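Local structure of beta-galactosidase (Streptococcus pneumoniae, 4CUA) at residues L71-E85 and A142-Y156. The protein is a carbohydrate-binding module of a beta-galactosidase that hydrolyses terminal beta-galactosides, and probably helps hold the enzyme on its glycan targets. Residues are numbered along the deposited sequence; the frame is centred on the assembly and turned at random. Where two conformers were deposited one is given.
Sequences LSKRSVDNLSVGFHE and AGEMNHFSFDKVETY. With EDO (1,2-ethanediol), chain I.
Strands 74-83 and 145-155 pair antiparallel, from Arg74 with Thr155 to Val81 with Asn146, and a beta bulge between Val76 and Asn78 shifts the register by two residues. At the bulge, Phe150 N still bonds Asp77 O (3.0 Å), while the Phe150 ring folds back over the partner strand. Its CG is wedged between backbone N and carbonyl carbon (chi1 45°), which lays one ring face over the Asp77-Asn78 peptide and brings CZ to 3.9 Å from Val76 CG1. A large flat ring suits this place because it spans the irregular backbone and packs against Val76 and Leu79. Phe148 lies farther along: the edge of its ring takes Val81 CG2 against CE2 at 3.9 Å, and Ile97 and Tyr95 also pack against it.

The other face is largely polar, with Ser75, Asn78, Ser80 and His147. In the conformer given, His147 ND1 donates to Ser80 OG (2.8 Å), the hydroxyl tilted 16° out of the imidazole plane. Next to it, Met145, present as selenomethionine, rests its SE 3.6 Å from Gly82 CA, where glycine has no side chain in the way.

At the far end Lys73 runs extended across Tyr156, with CG over the ring centre in a CH-pi contact (3.6 Å from the centroid). The Leu71 side chain crosses that of Tyr156 at about a right angle, CD2 lying 3.4 Å from Tyr156 CE1. A long aliphatic chain serves well here: its methylenes lie on the ring while NZ reaches a water that also bonds Glu154 O.

The chemistry is thus two-sided, with Leu79, Phe148 and Val153 packed on strand 94-100, Val81 and Phe83 on Ile173, and a hydroxyl-imidazole pair on the reverse, as expected for one layer of the beta-sandwich of a galactose-binding-like domain.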
ATOM      1  N   LEU A  71     -16.148   7.338   2.501  1.00 14.96           N
ATOM      2  CA  LEU A  71     -15.338   7.323   1.321  1.00 15.13           C
ATOM      3  C   LEU A  71     -15.121   8.716   0.724  1.00 14.99           C
ATOM      4  O   LEU A  71     -16.063   9.501   0.649  1.00 17.16           O
ATOM      5  CB  LEU A  71     -15.958   6.376   0.277  1.00 17.40           C
ATOM      6  CG  LEU A  71     -15.181   6.259  -1.035  1.00 21.78           C
ATOM      7  CD1 LEU A  71     -13.921   5.410  -0.922  1.00 24.26           C
ATOM      8  CD2 LEU A  71     -16.074   5.641  -2.097  1.00 23.08           C
ATOM      9  N   SER A  72     -13.932   8.993   0.245  1.00 13.82           N
ATOM     10  CA  SER A  72     -13.602  10.273  -0.389  1.00 15.59           C
ATOM     11  C   SER A  72     -12.565  10.111  -1.426  1.00 15.79           C
ATOM     12  O   SER A  72     -11.624   9.325  -1.263  1.00 15.00           O
ATOM     13  CB  SER A  72     -13.083  11.217   0.671  1.00 17.02           C
ATOM     14  OG  SER A  72     -12.888  12.516   0.131  1.00 19.95           O
ATOM     15  N   LYS A  73     -12.692  10.831  -2.506  1.00 15.04           N
ATOM     16  CA  LYS A  73     -11.563  11.047  -3.340  1.00 14.54           C
ATOM     17  C   LYS A  73     -10.611  11.997  -2.670  1.00 16.74           C
ATOM     18  O   LYS A  73     -11.020  12.861  -1.894  1.00 17.57           O
ATOM     19  CB  LYS A  73     -11.922  11.645  -4.725  1.00 17.19           C
ATOM     20  CG  LYS A  73     -12.697  10.732  -5.604  1.00 19.97           C
ATOM     21  CD  LYS A  73     -12.795  11.357  -7.002  1.00 22.91           C
ATOM     22  CE  LYS A  73     -13.577  10.443  -7.900  1.00 27.60           C
ATOM     23  NZ  LYS A  73     -13.730  10.973  -9.298  1.00 29.44           N
ATOM     24  N   ARG A  74      -9.354  11.838  -2.974  1.00 14.20           N
ATOM     25  CA  ARG A  74      -8.322  12.787  -2.577  1.00 14.49           C
ATOM     26  C   ARG A  74      -7.416  13.117  -3.717  1.00 15.30           C
ATOM     27  O   ARG A  74      -7.210  12.310  -4.636  1.00 13.28           O
ATOM     28  CB  ARG A  74      -7.441  12.161  -1.460  1.00 16.00           C
ATOM     29  CG  ARG A  74      -8.184  11.807  -0.211  1.00 19.15           C
ATOM     30  CD  ARG A  74      -7.908  12.746   0.924  1.00 17.31           C
ATOM     31  NE  ARG A  74      -8.602  12.417   2.130  1.00 14.91           N
ATOM     32  CZ  ARG A  74      -8.978  13.409   2.963  1.00 13.58           C
ATOM     33  NH1 ARG A  74      -8.684  14.657   2.597  1.00 14.86           N
ATOM     34  NH2 ARG A  74      -9.623  13.157   4.052  1.00 13.71           N
ATOM     35  N   SER A  75      -6.814  14.303  -3.642  0.54 14.36           N
ATOM     36  CA  SER A  75      -5.783  14.737  -4.569  0.54 15.60           C
ATOM     37  C   SER A  75      -4.391  14.292  -4.095  0.54 16.12           C
ATOM     38  O   SER A  75      -3.880  14.748  -3.079  0.54 18.92           O
ATOM     39  CB  SER A  75      -5.785  16.266  -4.698  0.54 17.33           C
ATOM     40  OG  SER A  75      -4.715  16.640  -5.541  0.54 18.81           O
ATOM     41  N   VAL A  76      -3.791  13.353  -4.816  1.00 14.85           N
ATOM     42  CA  VAL A  76      -2.592  12.667  -4.388  1.00 14.26           C
ATOM     43  C   VAL A  76      -1.439  12.858  -5.330  1.00 13.45           C
ATOM     44  O   VAL A  76      -1.519  12.581  -6.549  1.00 13.27           O
ATOM     45  CB  VAL A  76      -2.853  11.125  -4.242  1.00 13.55           C
ATOM     46  CG1 VAL A  76      -1.584  10.433  -3.773  1.00 14.56           C
ATOM     47  CG2 VAL A  76      -4.055  10.869  -3.361  1.00 15.10           C
ATOM     48  N   ASP A  77      -0.293  13.227  -4.800  1.00 13.29           N
ATOM     49  CA  ASP A  77       0.900  13.388  -5.572  1.00 13.42           C
ATOM     50  C   ASP A  77       2.189  12.781  -4.987  1.00 12.37           C
ATOM     51  O   ASP A  77       3.292  13.020  -5.416  1.00 13.05           O
ATOM     52  CB  ASP A  77       1.104  14.894  -5.969  1.00 14.33           C
ATOM     53  CG  ASP A  77       1.627  15.744  -4.827  1.00 18.89           C
ATOM     54  OD1 ASP A  77       1.746  15.242  -3.680  1.00 16.36           O
ATOM     55  OD2 ASP A  77       1.894  16.960  -5.060  1.00 20.04           O
ATOM     56  N   ASN A  78       2.012  11.899  -3.984  1.00 12.57           N
ATOM     57  CA  ASN A  78       3.105  11.381  -3.224  1.00 12.38           C
ATOM     58  C   ASN A  78       2.673  10.055  -2.568  1.00  9.97           C
ATOM     59  O   ASN A  78       1.516   9.804  -2.374  1.00 10.50           O
ATOM     60  CB  ASN A  78       3.542  12.391  -2.102  1.00 10.76           C
ATOM     61  CG  ASN A  78       2.492  12.619  -1.092  1.00 13.55           C
ATOM     62  OD1 ASN A  78       2.453  11.936  -0.037  1.00 12.81           O
ATOM     63  ND2 ASN A  78       1.574  13.524  -1.359  1.00 12.35           N
ATOM     64  N   LEU A  79       3.717   9.316  -2.222  1.00 10.95           N
ATOM     65  CA  LEU A  79       3.630   8.095  -1.433  1.00 10.55           C
ATOM     66  C   LEU A  79       4.939   7.862  -0.804  1.00  9.89           C
ATOM     67  O   LEU A  79       5.958   7.998  -1.416  1.00 11.18           O
ATOM     68  CB  LEU A  79       3.332   6.940  -2.377  1.00 10.19           C
ATOM     69  CG  LEU A  79       3.298   5.524  -1.745  1.00 10.74           C
ATOM     70  CD1 LEU A  79       2.202   5.344  -0.702  1.00 11.77           C
ATOM     71  CD2 LEU A  79       3.275   4.425  -2.834  1.00 11.45           C
ATOM     72  N   SER A  80       4.934   7.474   0.477  0.54 10.01           N
ATOM     73  CA  SER A  80       6.160   7.059   1.143  0.54 10.02           C
ATOM     74  C   SER A  80       5.959   5.646   1.678  0.54  9.40           C
ATOM     75  O   SER A  80       4.917   5.334   2.205  0.54  9.00           O
ATOM     76  CB  SER A  80       6.503   7.979   2.314  0.54 10.89           C
ATOM     77  OG  SER A  80       6.620   9.320   1.908  0.54 13.94           O
ATOM     78  N   VAL A  81       7.002   4.826   1.537  1.00  9.44           N
ATOM     79  CA  VAL A  81       6.930   3.409   1.926  1.00  9.21           C
ATOM     80  C   VAL A  81       8.166   3.021   2.679  1.00  8.35           C
ATOM     81  O   VAL A  81       9.287   3.100   2.185  1.00  8.47           O
ATOM     82  CB  VAL A  81       6.823   2.496   0.710  1.00  9.15           C
ATOM     83  CG1 VAL A  81       6.649   1.025   1.130  1.00  9.58           C
ATOM     84  CG2 VAL A  81       5.719   2.913  -0.202  1.00  9.13           C
ATOM     85  N   GLY A  82       7.948   2.537   3.887  1.00  8.26           N
ATOM     86  CA  GLY A  82       9.017   2.016   4.720  1.00  8.09           C
ATOM     87  C   GLY A  82       9.171   0.526   4.495  1.00  8.66           C
ATOM     88  O   GLY A  82       8.449  -0.258   5.081  1.00  8.91           O
ATOM     89  N   PHE A  83      10.095   0.151   3.651  1.00  8.67           N
ATOM     90  CA  PHE A  83      10.374  -1.261   3.449  1.00  9.20           C
ATOM     91  C   PHE A  83      11.113  -1.851   4.627  1.00  8.69           C
ATOM     92  O   PHE A  83      12.038  -1.235   5.195  1.00 10.38           O
ATOM     93  CB  PHE A  83      11.151  -1.459   2.128  1.00  9.21           C
ATOM     94  CG  PHE A  83      10.356  -1.102   0.913  1.00 10.66           C
ATOM     95  CD1 PHE A  83       9.289  -1.894   0.509  1.00 10.03           C
ATOM     96  CD2 PHE A  83      10.612   0.064   0.185  1.00 10.73           C
ATOM     97  CE1 PHE A  83       8.534  -1.542  -0.607  1.00 11.18           C
ATOM     98  CE2 PHE A  83       9.845   0.418  -0.904  1.00 11.32           C
ATOM     99  CZ  PHE A  83       8.805  -0.384  -1.306  1.00 11.50           C
ATOM    100  N   HIS A  84      10.821  -3.110   4.940  1.00  8.99           N
ATOM    101  CA  HIS A  84      11.481  -3.867   5.960  1.00  9.31           C
ATOM    102  C   HIS A  84      12.192  -5.060   5.350  1.00 10.49           C
ATOM    103  O   HIS A  84      11.775  -5.547   4.346  1.00 10.37           O
ATOM    104  CB  HIS A  84      10.465  -4.257   7.068  1.00  9.87           C
ATOM    105  CG  HIS A  84      10.817  -5.506   7.823  1.00 10.79           C
ATOM    106  ND1 HIS A  84      10.558  -6.746   7.321  1.00 11.24           N
ATOM    107  CD2 HIS A  84      11.458  -5.698   8.996  1.00 11.26           C
ATOM    108  CE1 HIS A  84      10.984  -7.672   8.163  1.00 11.44           C
ATOM    109  NE2 HIS A  84      11.536  -7.066   9.197  1.00 11.85           N
ATOM    110  N   GLU A  85      13.261  -5.496   5.977  0.53 11.63           N
ATOM    111  CA  GLU A  85      13.947  -6.695   5.488  0.53 12.58           C
ATOM    112  C   GLU A  85      14.477  -7.520   6.627  0.53 12.73           C
ATOM    113  O   GLU A  85      14.967  -7.018   7.638  0.53 13.63           O
ATOM    114  CB  GLU A  85      15.101  -6.345   4.541  0.53 13.91           C
ATOM    115  CG  GLU A  85      16.294  -5.686   5.194  0.53 15.20           C
ATOM    116  CD  GLU A  85      17.439  -5.450   4.221  0.53 16.66           C
ATOM    117  OE1 GLU A  85      17.366  -5.894   3.073  0.53 19.32           O
ATOM    118  OE2 GLU A  85      18.416  -4.781   4.606  0.53 19.39           O
ATOM    119  N   ALA A 142      15.531  -0.912   2.294  1.00 13.32           N
ATOM    120  CA  ALA A 142      14.905  -1.238   3.526  1.00 13.12           C
ATOM    121  C   ALA A 142      15.500  -0.375   4.601  1.00 12.67           C
ATOM    122  O   ALA A 142      16.636   0.082   4.507  1.00 13.04           O
ATOM    123  CB  ALA A 142      15.101  -2.699   3.874  1.00 13.59           C
ATOM    124  N   GLY A 143      14.726  -0.157   5.658  1.00 11.48           N
ATOM    125  CA  GLY A 143      15.212   0.540   6.846  1.00 10.79           C
ATOM    126  C   GLY A 143      14.975   2.043   6.877  1.00 10.02           C
ATOM    127  O   GLY A 143      15.504   2.719   7.735  1.00 10.52           O
ATOM    128  N   GLU A 144      14.172   2.552   5.961  1.00 10.41           N
ATOM    129  CA  GLU A 144      13.833   3.950   5.927  1.00 10.59           C
ATOM    130  C   GLU A 144      12.577   4.133   5.123  1.00 10.81           C
ATOM    131  O   GLU A 144      12.194   3.221   4.362  1.00 10.52           O
ATOM    132  CB  GLU A 144      14.980   4.799   5.314  1.00 11.76           C
ATOM    133  CG  GLU A 144      15.200   4.548   3.849  1.00 14.50           C
ATOM    134  CD  GLU A 144      16.473   5.192   3.283  1.00 18.13           C
ATOM    135  OE1 GLU A 144      17.539   4.699   3.566  1.00 17.11           O
ATOM    136  OE2 GLU A 144      16.331   6.128   2.473  1.00 23.81           O
HETATM  137  N   MSE A 145      11.953   5.308   5.237  1.00  9.85           N
HETATM  138  CA  MSE A 145      10.800   5.685   4.404  1.00 10.51           C
HETATM  139  C   MSE A 145      11.306   6.071   3.052  1.00 11.69           C
HETATM  140  O   MSE A 145      12.154   6.984   2.916  1.00 12.18           O
HETATM  141  CB  MSE A 145      10.081   6.839   5.057  1.00 10.79           C
HETATM  142  CG  MSE A 145       9.494   6.582   6.439  1.00 11.29           C
HETATM  143 SE   MSE A 145       8.260   5.049   6.566  1.00 20.40          SE
HETATM  144  CE  MSE A 145       6.784   5.787   5.549  1.00 14.47           C
ATOM    145  N   ASN A 146      10.862   5.362   2.025  1.00 10.50           N
ATOM    146  CA  ASN A 146      11.271   5.607   0.622  1.00 11.65           C
ATOM    147  C   ASN A 146      10.216   6.495   0.015  1.00 11.07           C
ATOM    148  O   ASN A 146       9.046   6.170   0.012  1.00 11.14           O
ATOM    149  CB  ASN A 146      11.309   4.278  -0.168  1.00 11.66           C
ATOM    150  CG  ASN A 146      12.493   3.405   0.185  1.00 12.98           C
ATOM    151  OD1 ASN A 146      13.292   3.075  -0.681  1.00 15.45           O
ATOM    152  ND2 ASN A 146      12.646   3.005   1.466  1.00 13.29           N
ATOM    153  N   HIS A 147      10.621   7.652  -0.517  1.00 11.62           N
ATOM    154  CA  HIS A 147       9.665   8.659  -0.955  1.00 12.19           C
ATOM    155  C   HIS A 147       9.498   8.690  -2.468  1.00 12.19           C
ATOM    156  O   HIS A 147      10.479   8.654  -3.183  1.00 14.75           O
ATOM    157  CB  HIS A 147      10.175  10.036  -0.489  1.00 13.14           C
ATOM    158  CG  HIS A 147      10.350  10.123   0.969  1.00 14.06           C
ATOM    159  ND1 HIS A 147       9.294  10.123   1.825  1.00 19.28           N
ATOM    160  CD2 HIS A 147      11.454  10.144   1.727  1.00 17.42           C
ATOM    161  CE1 HIS A 147       9.733  10.175   3.073  1.00 18.68           C
ATOM    162  NE2 HIS A 147      11.036  10.217   3.038  1.00 16.91           N
ATOM    163  N   PHE A 148       8.255   8.720  -2.881  1.00 12.34           N
ATOM    164  CA  PHE A 148       7.808   8.793  -4.266  1.00 13.57           C
ATOM    165  C   PHE A 148       6.932  10.014  -4.473  1.00 13.46           C
ATOM    166  O   PHE A 148       6.190  10.423  -3.594  1.00 14.00           O
ATOM    167  CB  PHE A 148       6.951   7.547  -4.620  1.00 12.60           C
ATOM    168  CG  PHE A 148       7.635   6.246  -4.375  1.00 13.23           C
ATOM    169  CD1 PHE A 148       8.489   5.669  -5.288  1.00 12.80           C
ATOM    170  CD2 PHE A 148       7.412   5.565  -3.176  1.00 13.59           C
ATOM    171  CE1 PHE A 148       9.110   4.449  -5.041  1.00 13.93           C
ATOM    172  CE2 PHE A 148       8.028   4.345  -2.942  1.00 14.07           C
ATOM    173  CZ  PHE A 148       8.867   3.769  -3.869  1.00 14.35           C
ATOM    174  N   SER A 149       7.091  10.658  -5.648  1.00 16.53           N
ATOM    175  CA  SER A 149       6.230  11.758  -6.028  1.00 15.64           C
ATOM    176  C   SER A 149       5.905  11.603  -7.519  1.00 12.38           C
ATOM    177  O   SER A 149       6.654  10.954  -8.248  1.00 15.05           O
ATOM    178  CB  SER A 149       6.854  13.115  -5.704  1.00 17.89           C
ATOM    179  OG  SER A 149       8.025  13.353  -6.437  1.00 19.92           O
ATOM    180  N   PHE A 150       4.764  12.126  -7.872  1.00 12.00           N
ATOM    181  CA  PHE A 150       4.195  11.937  -9.199  1.00 12.63           C
ATOM    182  C   PHE A 150       3.162  13.007  -9.454  1.00 13.01           C
ATOM    183  O   PHE A 150       2.759  13.811  -8.593  1.00 12.39           O
ATOM    184  CB  PHE A 150       3.622  10.497  -9.354  1.00 13.88           C
ATOM    185  CG  PHE A 150       2.816  10.034  -8.190  1.00 11.69           C
ATOM    186  CD1 PHE A 150       1.515  10.392  -8.058  1.00 12.18           C
ATOM    187  CD2 PHE A 150       3.417   9.225  -7.197  1.00 13.17           C
ATOM    188  CE1 PHE A 150       0.743   9.994  -6.954  1.00 12.37           C
ATOM    189  CE2 PHE A 150       2.667   8.846  -6.092  1.00 11.62           C
ATOM    190  CZ  PHE A 150       1.362   9.233  -5.964  1.00 11.90           C
ATOM    191  N   ASP A 151       2.729  13.098 -10.720  1.00 14.27           N
ATOM    192  CA  ASP A 151       1.721  14.071 -11.041  1.00 14.80           C
ATOM    193  C   ASP A 151       0.454  13.890 -10.204  1.00 14.41           C
ATOM    194  O   ASP A 151      -0.050  12.790 -10.034  1.00 12.79           O
ATOM    195  CB  ASP A 151       1.355  13.980 -12.527  1.00 15.94           C
ATOM    196  CG  ASP A 151       2.485  14.377 -13.460  1.00 18.10           C
ATOM    197  OD1 ASP A 151       3.377  15.219 -13.118  1.00 18.69           O
ATOM    198  OD2 ASP A 151       2.516  13.786 -14.572  1.00 16.53           O
ATOM    199  N   LYS A 152      -0.109  14.959  -9.686  1.00 14.47           N
ATOM    200  CA  LYS A 152      -1.296  14.918  -8.949  1.00 15.91           C
ATOM    201  C   LYS A 152      -2.479  14.256  -9.673  1.00 17.25           C
ATOM    202  O   LYS A 152      -2.706  14.552 -10.876  1.00 17.53           O
ATOM    203  CB  LYS A 152      -1.619  16.349  -8.580  1.00 19.90           C
ATOM    204  CG  LYS A 152      -2.856  16.593  -7.821  1.00 25.19           C
ATOM    205  CD  LYS A 152      -2.849  18.122  -7.549  1.00 25.03           C
ATOM    206  CE  LYS A 152      -2.699  18.994  -8.823  1.00 27.64           C
ATOM    207  NZ  LYS A 152      -2.623  20.499  -8.621  1.00 26.28           N
ATOM    208  N   VAL A 153      -3.170  13.344  -8.996  1.00 16.35           N
ATOM    209  CA  VAL A 153      -4.405  12.695  -9.435  1.00 15.43           C
ATOM    210  C   VAL A 153      -5.477  12.793  -8.356  1.00 16.64           C
ATOM    211  O   VAL A 153      -5.177  12.778  -7.139  1.00 17.18           O
ATOM    212  CB  VAL A 153      -4.175  11.198  -9.802  1.00 16.05           C
ATOM    213  CG1 VAL A 153      -3.303  11.056 -11.001  1.00 17.23           C
ATOM    214  CG2 VAL A 153      -3.567  10.406  -8.664  1.00 17.22           C
ATOM    215  N   GLU A 154      -6.725  12.874  -8.770  0.54 15.79           N
ATOM    216  CA  GLU A 154      -7.868  12.828  -7.885  0.54 17.09           C
ATOM    217  C   GLU A 154      -8.476  11.426  -7.935  0.54 15.89           C
ATOM    218  O   GLU A 154      -9.016  10.966  -8.950  0.54 16.78           O
ATOM    219  CB  GLU A 154      -8.904  13.858  -8.302  0.54 19.12           C
ATOM    220  CG  GLU A 154     -10.006  14.059  -7.297  0.54 22.64           C
ATOM    221  CD  GLU A 154     -10.902  15.237  -7.635  0.54 26.36           C
ATOM    222  OE1 GLU A 154     -10.597  15.956  -8.628  0.54 30.73           O
ATOM    223  OE2 GLU A 154     -11.900  15.438  -6.911  0.54 30.15           O
ATOM    224  N   THR A 155      -8.369  10.716  -6.827  1.00 14.31           N
ATOM    225  CA  THR A 155      -8.635   9.275  -6.859  1.00 13.64           C
ATOM    226  C   THR A 155      -9.159   8.801  -5.504  1.00 13.67           C
ATOM    227  O   THR A 155      -8.836   9.378  -4.443  1.00 12.84           O
ATOM    228  CB  THR A 155      -7.377   8.502  -7.259  1.00 13.16           C
ATOM    229  OG1 THR A 155      -7.726   7.116  -7.433  1.00 12.30           O
ATOM    230  CG2 THR A 155      -6.324   8.626  -6.213  1.00 13.07           C
ATOM    231  N   TYR A 156      -9.938   7.711  -5.550  1.00 12.20           N
ATOM    232  CA  TYR A 156     -10.358   7.005  -4.325  1.00 12.14           C
ATOM    233  C   TYR A 156      -9.228   6.162  -3.721  1.00 11.39           C
ATOM    234  O   TYR A 156      -9.310   5.841  -2.528  1.00 11.16           O
ATOM    235  CB  TYR A 156     -11.535   6.085  -4.599  1.00 12.60           C
ATOM    236  CG  TYR A 156     -12.809   6.816  -4.837  1.00 14.45           C
ATOM    237  CD1 TYR A 156     -13.460   7.446  -3.798  1.00 15.96           C
ATOM    238  CD2 TYR A 156     -13.467   6.754  -6.071  1.00 16.25           C
ATOM    239  CE1 TYR A 156     -14.681   8.088  -3.977  1.00 18.44           C
ATOM    240  CE2 TYR A 156     -14.684   7.388  -6.230  1.00 19.15           C
ATOM    241  CZ  TYR A 156     -15.260   8.071  -5.198  1.00 19.00           C
ATOM    242  OH  TYR A 156     -16.515   8.671  -5.407  1.00 22.44           O
TER
HETATM  243  C1  EDO I2650      -7.839  16.774  -1.459  1.00 31.13           C
HETATM  244  O1  EDO I2650      -8.640  15.995  -2.325  1.00 38.58           O
HETATM  245  C2  EDO I2650      -8.138  16.512  -0.024  1.00 32.57           C
HETATM  246  O2  EDO I2650      -6.942  15.986   0.536  1.00 26.57           O
HETATM  247  O   HOH W   1     -11.444  11.671 -10.450  1.00 35.87           O